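Local coordinates for extracellular solute-binding protein, family 5 (Chelativorans sp., PDB 6WM6) that binds EDTA and other aminopolycarboxylates in the periplasm, probably handing them to an ABC transporter for uptake, at residues D447-S451 with G452-L456; G382-E386 with A387-L391; I504-S507 with A508-S512; F486-P489 with K490-E493. All blocks are in the same frame, centred on the assembly; numbering follows the deposited sequence.

Contact 1: residues D447-S451 with G452-L456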
loop_
_atom_site.group_PDB
_atom_site.type_symbol
_atom_site.label_atom_id
_atom_site.label_comp_id
_atom_site.label_asym_id
_atom_site.label_seq_id
_atom_site.Cartn_x
_atom_site.Cartn_y
_atom_site.Cartn_z
ATOM N N ASP A 447 -6.553 13.067 -2.544
ATOM C CA ASP A 447 -6.258 13.723 -3.817
ATOM C C ASP A 447 -6.890 15.108 -3.900
ATOM O O ASP A 447 -6.365 16.001 -4.597
ATOM C CB ASP A 447 -6.805 12.877 -4.974
ATOM C CG ASP A 447 -5.828 11.821 -5.449
ATOM O OD1 ASP A 447 -4.680 11.792 -4.953
ATOM O OD2 ASP A 447 -6.213 11.021 -6.331
ATOM N N TYR A 448 -8.023 15.304 -3.239
ATOM C CA TYR A 448 -8.773 16.553 -3.340
ATOM C C TYR A 448 -8.495 17.509 -2.175
ATOM O O TYR A 448 -9.092 18.589 -2.129
ATOM C CB TYR A 448 -10.262 16.260 -3.447
ATOM C CG TYR A 448 -10.643 15.567 -4.750
ATOM C CD1 TYR A 448 -9.961 15.845 -5.927
ATOM C CD2 TYR A 448 -11.672 14.635 -4.793
ATOM C CE1 TYR A 448 -10.294 15.223 -7.116
ATOM C CE2 TYR A 448 -12.011 14.004 -5.981
ATOM C CZ TYR A 448 -11.317 14.306 -7.138
ATOM O OH TYR A 448 -11.641 13.691 -8.323
ATOM N N LEU A 449 -7.589 17.168 -1.265
ATOM C CA LEU A 449 -7.244 18.099 -0.197
ATOM C C LEU A 449 -6.623 19.364 -0.776
ATOM O O LEU A 449 -5.844 19.321 -1.738
ATOM C CB LEU A 449 -6.257 17.462 0.785
ATOM C CG LEU A 449 -6.794 16.344 1.666
ATOM C CD1 LEU A 449 -5.645 15.630 2.373
ATOM C CD2 LEU A 449 -7.796 16.873 2.677
ATOM N N LEU A 450 -6.953 20.499 -0.166
ATOM C CA LEU A 450 -6.380 21.794 -0.496
ATOM C C LEU A 450 -5.966 22.484 0.799
ATOM O O LEU A 450 -6.567 22.260 1.853
ATOM C CB LEU A 450 -7.401 22.693 -1.194
ATOM C CG LEU A 450 -7.984 22.147 -2.494
ATOM C CD1 LEU A 450 -9.204 22.978 -2.879
ATOM C CD2 LEU A 450 -6.956 22.155 -3.599
ATOM N N SER A 451 -4.967 23.368 0.703
ATOM C CA SER A 451 -4.583 24.127 1.890
ATOM C C SER A 451 -5.787 24.819 2.505
ATOM O O SER A 451 -5.826 25.032 3.724
ATOM C CB SER A 451 -3.518 25.155 1.551
ATOM O OG SER A 451 -2.320 24.543 1.150
ATOM N N GLY A 452 -6.761 25.197 1.688
ATOM C CA GLY A 452 -7.912 25.920 2.145
ATOM C C GLY A 452 -9.175 25.176 2.483
ATOM O O GLY A 452 -10.136 25.832 2.890
ATOM N N ASN A 453 -9.222 23.827 2.366
ATOM C CA ASN A 453 -10.490 23.118 2.504
ATOM C C ASN A 453 -10.572 22.110 3.643
ATOM O O ASN A 453 -11.554 21.368 3.736
ATOM C CB ASN A 453 -10.929 22.473 1.178
ATOM C CG ASN A 453 -10.129 21.235 0.819
ATOM O OD1 ASN A 453 -9.212 20.813 1.536
ATOM N ND2 ASN A 453 -10.480 20.623 -0.308
ATOM N N PHE A 454 -9.585 22.065 4.537
ATOM C CA PHE A 454 -9.649 21.151 5.676
ATOM C C PHE A 454 -8.772 21.693 6.794
ATOM O O PHE A 454 -7.846 22.469 6.572
ATOM C CB PHE A 454 -9.187 19.716 5.317
ATOM C CG PHE A 454 -7.689 19.560 5.246
ATOM C CD1 PHE A 454 -6.978 20.095 4.189
ATOM C CD2 PHE A 454 -7.000 18.905 6.236
ATOM C CE1 PHE A 454 -5.610 19.973 4.105
ATOM C CE2 PHE A 454 -5.616 18.774 6.177
ATOM C CZ PHE A 454 -4.920 19.302 5.111
ATOM N N ASP A 455 -9.042 21.230 8.009
ATOM C CA ASP A 455 -8.142 21.429 9.139
ATOM C C ASP A 455 -7.554 20.135 9.660
ATOM O O ASP A 455 -6.368 20.098 10.020
ATOM C CB ASP A 455 -8.905 22.150 10.258
ATOM C CG ASP A 455 -9.507 23.454 9.801
ATOM O OD1 ASP A 455 -8.734 24.320 9.321
ATOM O OD2 ASP A 455 -10.749 23.623 9.831
ATOM N N LEU A 456 -8.364 19.066 9.687
ATOM C CA LEU A 456 -7.953 17.746 10.134
ATOM C C LEU A 456 -8.466 16.752 9.103
ATOM O O LEU A 456 -9.512 16.960 8.485
ATOM C CB LEU A 456 -8.577 17.420 11.495
ATOM C CG LEU A 456 -8.269 18.404 12.636
ATOM C CD1 LEU A 456 -9.153 18.073 13.853
ATOM C CD2 LEU A 456 -6.821 18.345 13.021
HETATM O O HOH W 1 -7.526 25.874 6.082
#
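L450 and N453 close a type I beta turn with S451 and G452 at its corners, where N453 N donates to L450 O over 3.1 Å, almost straight at 178°. The turn sits in the loop that runs into strand 456-462, and it illustrates how the closing residue's carboxamide can fasten a turn to the backbone before it. The amide of N453 folds back over the preceding residues, its CG placed between backbone N and carbonyl carbon (chi1 74°). From there OD1 accepts from L450 N at 2.8 Å, the donor standing above the plane of the amide carbonyl, while ND2 gives a 3.1 Å bond to Y448 O, which lies in the amide plane. L450 packs against the same group, its CG 3.7 Å from N453 ND2. On the F454 ring, L449 CD2 sits over one face in a CH-pi contact, 3.9 Å from the centroid, and L450 O approaches the rim, 3.2 Å from CD1. N312 bonds to both S451 O and F454 O, and R408 to G452 O, tying the turn and the residue after it to the fold. Both ends of the N453 carboxamide are engaged, which fixes the rotation of that group.

Contact 2: residues G382-E386 with A387-L391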
loop_
_atom_site.group_PDB
_atom_site.type_symbol
_atom_site.label_atom_id
_atom_site.label_comp_id
_atom_site.label_asym_id
_atom_site.label_seq_id
_atom_site.Cartn_x
_atom_site.Cartn_y
_atom_site.Cartn_z
ATOM N N GLY A 382 -2.910 23.486 29.162
ATOM C CA GLY A 382 -1.695 24.221 29.472
ATOM C C GLY A 382 -0.944 24.648 28.229
ATOM O O GLY A 382 -0.459 25.775 28.138
ATOM N N ILE A 383 -0.836 23.749 27.247
ATOM C CA ILE A 383 -0.197 24.096 25.980
ATOM C C ILE A 383 -0.896 25.294 25.357
ATOM O O ILE A 383 -0.253 26.227 24.858
ATOM C CB ILE A 383 -0.205 22.873 25.035
ATOM C CG1 ILE A 383 0.710 21.775 25.603
ATOM C CG2 ILE A 383 0.239 23.268 23.648
ATOM C CD1 ILE A 383 0.525 20.416 24.933
ATOM N N LEU A 384 -2.226 25.277 25.356
ATOM C CA LEU A 384 -2.970 26.388 24.774
ATOM C C LEU A 384 -2.755 27.678 25.558
ATOM O O LEU A 384 -2.527 28.730 24.963
ATOM C CB LEU A 384 -4.458 26.037 24.746
ATOM C CG LEU A 384 -4.789 24.927 23.740
ATOM C CD1 LEU A 384 -6.231 24.495 23.897
ATOM C CD2 LEU A 384 -4.507 25.377 22.315
ATOM N N SER A 385 -2.860 27.612 26.891
ATOM C CA SER A 385 -2.678 28.807 27.707
ATOM C C SER A 385 -1.293 29.399 27.494
ATOM O O SER A 385 -1.146 30.625 27.372
ATOM C CB SER A 385 -2.895 28.446 29.170
ATOM O OG SER A 385 -2.663 29.585 29.999
ATOM N N GLU A 386 -0.270 28.549 27.414
ATOM C CA GLU A 386 1.098 29.035 27.248
ATOM C C GLU A 386 1.335 29.655 25.885
ATOM O O GLU A 386 2.328 30.371 25.704
ATOM C CB GLU A 386 2.082 27.894 27.526
ATOM C CG GLU A 386 2.097 27.516 29.000
ATOM C CD GLU A 386 2.584 26.096 29.254
ATOM O OE1 GLU A 386 3.254 25.513 28.379
ATOM O OE2 GLU A 386 2.285 25.569 30.344
ATOM N N ALA A 387 0.460 29.399 24.910
ATOM C CA ALA A 387 0.529 30.056 23.613
ATOM C C ALA A 387 -0.399 31.248 23.490
ATOM O O ALA A 387 -0.434 31.876 22.432
ATOM C CB ALA A 387 0.206 29.020 22.516
ATOM N N GLY A 388 -1.144 31.580 24.540
ATOM C CA GLY A 388 -1.973 32.767 24.542
ATOM C C GLY A 388 -3.439 32.551 24.261
ATOM O O GLY A 388 -4.198 33.526 24.225
ATOM N N TYR A 389 -3.868 31.309 24.052
ATOM C CA TYR A 389 -5.287 31.050 23.867
ATOM C C TYR A 389 -6.011 31.137 25.207
ATOM O O TYR A 389 -5.417 30.982 26.285
ATOM C CB TYR A 389 -5.491 29.627 23.313
ATOM C CG TYR A 389 -4.982 29.391 21.907
ATOM C CD1 TYR A 389 -3.630 29.212 21.644
ATOM C CD2 TYR A 389 -5.854 29.340 20.834
ATOM C CE1 TYR A 389 -3.162 29.013 20.369
ATOM C CE2 TYR A 389 -5.395 29.140 19.542
ATOM C CZ TYR A 389 -4.055 28.959 19.318
ATOM O OH TYR A 389 -3.601 28.758 18.032
ATOM N N LYS A 390 -7.314 31.381 25.144
ATOM C CA LYS A 390 -8.137 31.506 26.336
ATOM C C LYS A 390 -9.499 30.889 26.075
ATOM O O LYS A 390 -10.013 30.937 24.960
ATOM C CB LYS A 390 -8.325 32.964 26.749
ATOM C CG LYS A 390 -7.040 33.635 27.191
ATOM C CD LYS A 390 -7.319 34.933 27.917
ATOM C CE LYS A 390 -6.075 35.433 28.618
ATOM N NZ LYS A 390 -6.377 36.581 29.514
ATOM N N LEU A 391 -10.077 30.300 27.119
ATOM C CA LEU A 391 -11.447 29.806 27.072
ATOM C C LEU A 391 -12.388 30.912 27.531
ATOM O O LEU A 391 -12.144 31.558 28.558
ATOM C CB LEU A 391 -11.597 28.583 27.970
ATOM C CG LEU A 391 -11.306 27.238 27.309
ATOM C CD1 LEU A 391 -11.223 26.119 28.337
ATOM C CD2 LEU A 391 -12.383 26.937 26.274
HETATM O O HOH W 2 -3.533 32.383 27.624
#
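L384 and Y389 meet at the C-terminal end of helix 377-386, where the chain leaves the helix for the two-stranded hairpin begun by strand 390-392. L384 O is gripped by two donors from opposite faces of its plane: Y389 N at 3.0 Å and A387 N at 3.1 Å. G388 N reaches back to S385 O over 3.0 Å. Together with the positive phi of G388 (100°), the long return from Y389 N to L384 O identifies a Schellman motif; a beta carbon at G388 would collide with the A387 carbonyl oxygen at these backbone angles. Y389 CG lies opposite its own carbonyl carbon (chi1 -67°), which puts the ring beside L384. L384 CD2 lies over one ring face, 4.2 Å from the Y389 centroid and displaced toward the rim, while Y389 CB rests 4.0 Å from L384 CB. At its far end the phenol bonds through OH to D320, and the ring also packs on L396 of the hairpin. With an alanine in place of Y389, the CD2 branch of L384 would probably lose its aromatic cover and D320 its hydroxyl partner. A water donates to both S385 O, at 3.0 Å, and Y389 O, at 2.7 Å.

Contact 3: residues I504-S507 with A508-S512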
loop_
_atom_site.group_PDB
_atom_site.type_symbol
_atom_site.label_atom_id
_atom_site.label_comp_id
_atom_site.label_asym_id
_atom_site.label_seq_id
_atom_site.Cartn_x
_atom_site.Cartn_y
_atom_site.Cartn_z
ATOM N N ILE A 504 18.568 -2.390 5.575
ATOM C CA ILE A 504 17.339 -1.856 6.153
ATOM C C ILE A 504 17.576 -1.415 7.594
ATOM O O ILE A 504 17.008 -0.410 8.044
ATOM C CB ILE A 504 16.189 -2.861 6.017
ATOM C CG1 ILE A 504 15.783 -3.035 4.554
ATOM C CG2 ILE A 504 14.953 -2.371 6.785
ATOM C CD1 ILE A 504 14.657 -4.033 4.338
ATOM N N GLU A 505 18.436 -2.133 8.321
ATOM C CA GLU A 505 18.702 -1.811 9.709
ATOM C C GLU A 505 19.462 -0.502 9.850
ATOM O O GLU A 505 19.113 0.333 10.689
ATOM C CB GLU A 505 19.523 -2.943 10.352
ATOM C CG GLU A 505 18.861 -4.314 10.388
ATOM C CD GLU A 505 19.168 -5.178 9.190
ATOM O OE1 GLU A 505 19.380 -4.662 8.072
ATOM O OE2 GLU A 505 19.201 -6.427 9.325
ATOM N N GLU A 506 20.517 -0.317 9.059
ATOM C CA GLU A 506 21.226 0.955 9.084
ATOM C C GLU A 506 20.300 2.083 8.646
ATOM O O GLU A 506 20.293 3.163 9.243
ATOM C CB GLU A 506 22.449 0.906 8.177
ATOM C CG GLU A 506 23.245 2.210 8.115
ATOM C CD GLU A 506 24.262 2.267 6.984
ATOM O OE1 GLU A 506 24.245 1.380 6.099
ATOM O OE2 GLU A 506 25.039 3.244 6.977
ATOM N N SER A 507 19.502 1.837 7.602
ATOM C CA SER A 507 18.553 2.837 7.135
ATOM C C SER A 507 17.642 3.259 8.263
ATOM O O SER A 507 17.363 4.450 8.436
ATOM C CB SER A 507 17.766 2.243 5.989
ATOM O OG SER A 507 16.956 3.234 5.361
ATOM N N ALA A 508 17.146 2.293 9.029
ATOM C CA ALA A 508 16.222 2.598 10.113
ATOM C C ALA A 508 16.888 3.408 11.208
ATOM O O ALA A 508 16.276 4.323 11.768
ATOM C CB ALA A 508 15.663 1.306 10.696
ATOM N N ALA A 509 18.137 3.085 11.541
ATOM C CA ALA A 509 18.857 3.858 12.543
ATOM C C ALA A 509 18.954 5.314 12.108
ATOM O O ALA A 509 18.730 6.228 12.908
ATOM C CB ALA A 509 20.233 3.261 12.790
ATOM N N ILE A 510 19.269 5.551 10.829
ATOM C CA ILE A 510 19.368 6.918 10.317
ATOM C C ILE A 510 17.997 7.588 10.309
ATOM O O ILE A 510 17.820 8.716 10.798
ATOM C CB ILE A 510 19.980 6.887 8.910
ATOM C CG1 ILE A 510 21.429 6.361 8.925
ATOM C CG2 ILE A 510 19.924 8.287 8.283
ATOM C CD1 ILE A 510 21.897 5.904 7.549
ATOM N N LEU A 511 16.999 6.901 9.748
ATOM C CA LEU A 511 15.673 7.475 9.546
ATOM C C LEU A 511 14.964 7.776 10.860
ATOM O O LEU A 511 14.095 8.671 10.898
ATOM C CB LEU A 511 14.848 6.527 8.678
ATOM C CG LEU A 511 13.498 7.051 8.180
ATOM C CD1 LEU A 511 13.698 8.161 7.183
ATOM C CD2 LEU A 511 12.720 5.914 7.551
ATOM N N SER A 512 15.323 7.083 11.938
ATOM C CA SER A 512 14.708 7.349 13.234
ATOM C C SER A 512 14.772 8.832 13.603
ATOM O O SER A 512 13.834 9.352 14.208
ATOM C CB SER A 512 15.376 6.505 14.331
ATOM O OG SER A 512 15.079 5.137 14.150
#
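I504 O receives A508 N at the start of helix 504-521, the first of five consecutive i to i+4 backbone bonds that show the regular hydrogen-bond pattern of an alpha helix. The bonds span 2.8 Å, from L511 N to S507 O, to 3.0 Å, from A509 N to E505 O. S503 OG bonds to E506 N of the first turn, and E506 OE1 reaches back to S502 N in the loop before it. The side-chain contact one turn apart is a van der Waals touch of the aliphatic part of E506 on I510, E506 CG coming 4.0 Å from I510 CD1. The extended glutamate, its CG turned opposite the backbone N (chi1 179°), runs alongside the isoleucine in the same direction. I510 and L511 also reach helix 489-499, where both touch A498, and L511 meets P467 of helix 467-474 as well. Two serine hydroxyls add further polar bonds. S507 OG, on a buried residue, bonds to A498 O and so links the two consecutive helices. S512 turns its hydroxyl back along its own helix: OG donates to A508 O at 2.8 Å, and S512 N reaches the same oxygen at 2.9 Å from the opposite face of its plane.

Contact 4: residues F486-P489 with K490-E493; sequences FNDP and KIEE
D488 O accepts E492 N at 3.2 Å and P489 O accepts E493 N at 2.9 Å, so the chain passes from an extended approach straight into the first turn of helix 489-499. D488 is its N-cap, a textbook case of a side chain standing in for the missing previous turn: OD1 takes K490 N at 2.9 Å, the donor coming from above the carboxylate plane. This reach depends on CG being anti to the backbone N (chi1 -168°), which lays the carboxylate beside the start of K490, whose CB is 3.4 Å from OD1. P489 follows at the first helical position, where its ring nitrogen has no hydrogen to offer. The aspartate also crosses I491 at about a right angle, D488 CB lying 3.8 Å from I491 CD1. Replacing D488 with an alanine would probably leave K490 N without its capping acceptor and strip I491 of the carboxylate it touches. Beyond the cap, I491 and K490 both touch L517 of helix 504-521. A long salt bridge of 3.8 Å links K490 NZ to E493 OE1, while E492 OE2 is held by R477. E492 OE2 also accepts from a water at 2.8 Å, and that water accepts from D488 N at 2.9 Å.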
loop_
_atom_site.group_PDB
_atom_site.type_symbol
_atom_site.label_atom_id
_atom_site.label_comp_id
_atom_site.label_asym_id
_atom_site.label_seq_id
_atom_site.Cartn_x
_atom_site.Cartn_y
_atom_site.Cartn_z
ATOM N N PHE A 486 4.839 19.298 5.899
ATOM C CA PHE A 486 6.206 19.155 6.391
ATOM C C PHE A 486 7.119 19.985 5.506
ATOM O O PHE A 486 6.961 20.034 4.279
ATOM C CB PHE A 486 6.638 17.687 6.426
ATOM C CG PHE A 486 5.926 16.882 7.485
ATOM C CD1 PHE A 486 6.359 16.894 8.799
ATOM C CD2 PHE A 486 4.814 16.150 7.159
ATOM C CE1 PHE A 486 5.688 16.175 9.774
ATOM C CE2 PHE A 486 4.136 15.429 8.119
ATOM C CZ PHE A 486 4.581 15.453 9.433
ATOM N N ASN A 487 8.031 20.708 6.144
ATOM C CA ASN A 487 8.888 21.657 5.439
ATOM C C ASN A 487 10.159 21.812 6.248
ATOM O O ASN A 487 10.303 22.763 7.034
ATOM C CB ASN A 487 8.157 22.983 5.220
ATOM C CG ASN A 487 9.003 23.984 4.457
ATOM O OD1 ASN A 487 10.151 23.709 4.125
ATOM N ND2 ASN A 487 8.437 25.150 4.179
ATOM N N ASP A 488 11.067 20.885 6.098
ATOM C CA ASP A 488 12.254 20.826 6.949
ATOM C C ASP A 488 13.401 20.220 6.158
ATOM O O ASP A 488 13.449 18.995 5.944
ATOM C CB ASP A 488 11.977 20.032 8.221
ATOM C CG ASP A 488 13.079 20.183 9.245
ATOM O OD1 ASP A 488 14.200 20.612 8.865
ATOM O OD2 ASP A 488 12.839 19.897 10.435
ATOM N N PRO A 489 14.353 21.042 5.710
ATOM C CA PRO A 489 15.502 20.486 4.978
ATOM C C PRO A 489 16.255 19.420 5.757
ATOM O O PRO A 489 16.858 18.539 5.136
ATOM C CB PRO A 489 16.370 21.716 4.686
ATOM C CG PRO A 489 15.399 22.866 4.715
ATOM C CD PRO A 489 14.399 22.514 5.783
ATOM N N LYS A 490 16.259 19.477 7.087
ATOM C CA LYS A 490 16.947 18.447 7.869
ATOM C C LYS A 490 16.257 17.091 7.740
ATOM O O LYS A 490 16.928 16.061 7.592
ATOM C CB LYS A 490 17.036 18.885 9.330
ATOM C CG LYS A 490 17.790 17.937 10.251
ATOM C CD LYS A 490 19.208 17.664 9.769
ATOM C CE LYS A 490 19.999 16.873 10.809
ATOM N NZ LYS A 490 21.393 16.584 10.369
ATOM N N ILE A 491 14.923 17.068 7.784
ATOM C CA ILE A 491 14.194 15.825 7.540
ATOM C C ILE A 491 14.548 15.275 6.170
ATOM O O ILE A 491 14.780 14.064 6.010
ATOM C CB ILE A 491 12.687 16.052 7.695
ATOM C CG1 ILE A 491 12.347 16.267 9.179
ATOM C CG2 ILE A 491 11.895 14.865 7.097
ATOM C CD1 ILE A 491 10.894 16.567 9.433
ATOM N N GLU A 492 14.593 16.150 5.154
ATOM C CA GLU A 492 14.869 15.683 3.799
ATOM C C GLU A 492 16.285 15.121 3.697
ATOM O O GLU A 492 16.505 14.094 3.051
ATOM C CB GLU A 492 14.646 16.830 2.806
ATOM C CG GLU A 492 13.251 17.390 2.910
ATOM C CD GLU A 492 12.898 18.350 1.799
ATOM O OE1 GLU A 492 13.646 18.423 0.804
ATOM O OE2 GLU A 492 11.860 19.023 1.932
ATOM N N GLU A 493 17.247 15.776 4.334
ATOM C CA GLU A 493 18.624 15.299 4.322
ATOM C C GLU A 493 18.717 13.926 4.978
ATOM O O GLU A 493 19.401 13.022 4.469
ATOM C CB GLU A 493 19.518 16.309 5.030
ATOM C CG GLU A 493 20.955 15.864 5.259
ATOM C CD GLU A 493 21.743 16.868 6.089
ATOM O OE1 GLU A 493 21.116 17.752 6.715
ATOM O OE2 GLU A 493 22.987 16.775 6.111
HETATM O O HOH W 3 10.285 18.751 4.260
#

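In the fold
Along the chain the order is contact 2, contact 1, contact 4, contact 3, each closing before the next opens. Contacts 3 and 4 are nearest: their centres lie 16 Å apart, one near the start of helix 504-521 and the other at the start of helix 489-499, consecutive helices that pack together. Contact 1, in the loop leading to strand 456-462 of the mixed seven-stranded sheet, is centred 22 Å from contact 4 and 26 Å from contact 2. Contact 2 is the most peripheral, about 39 Å from the chain centre, at the end of helix 377-386. No two contacts touch; they are local features of this solute-binding protein: a turn, a helix C-terminus, a helix N-terminus and a run of helix.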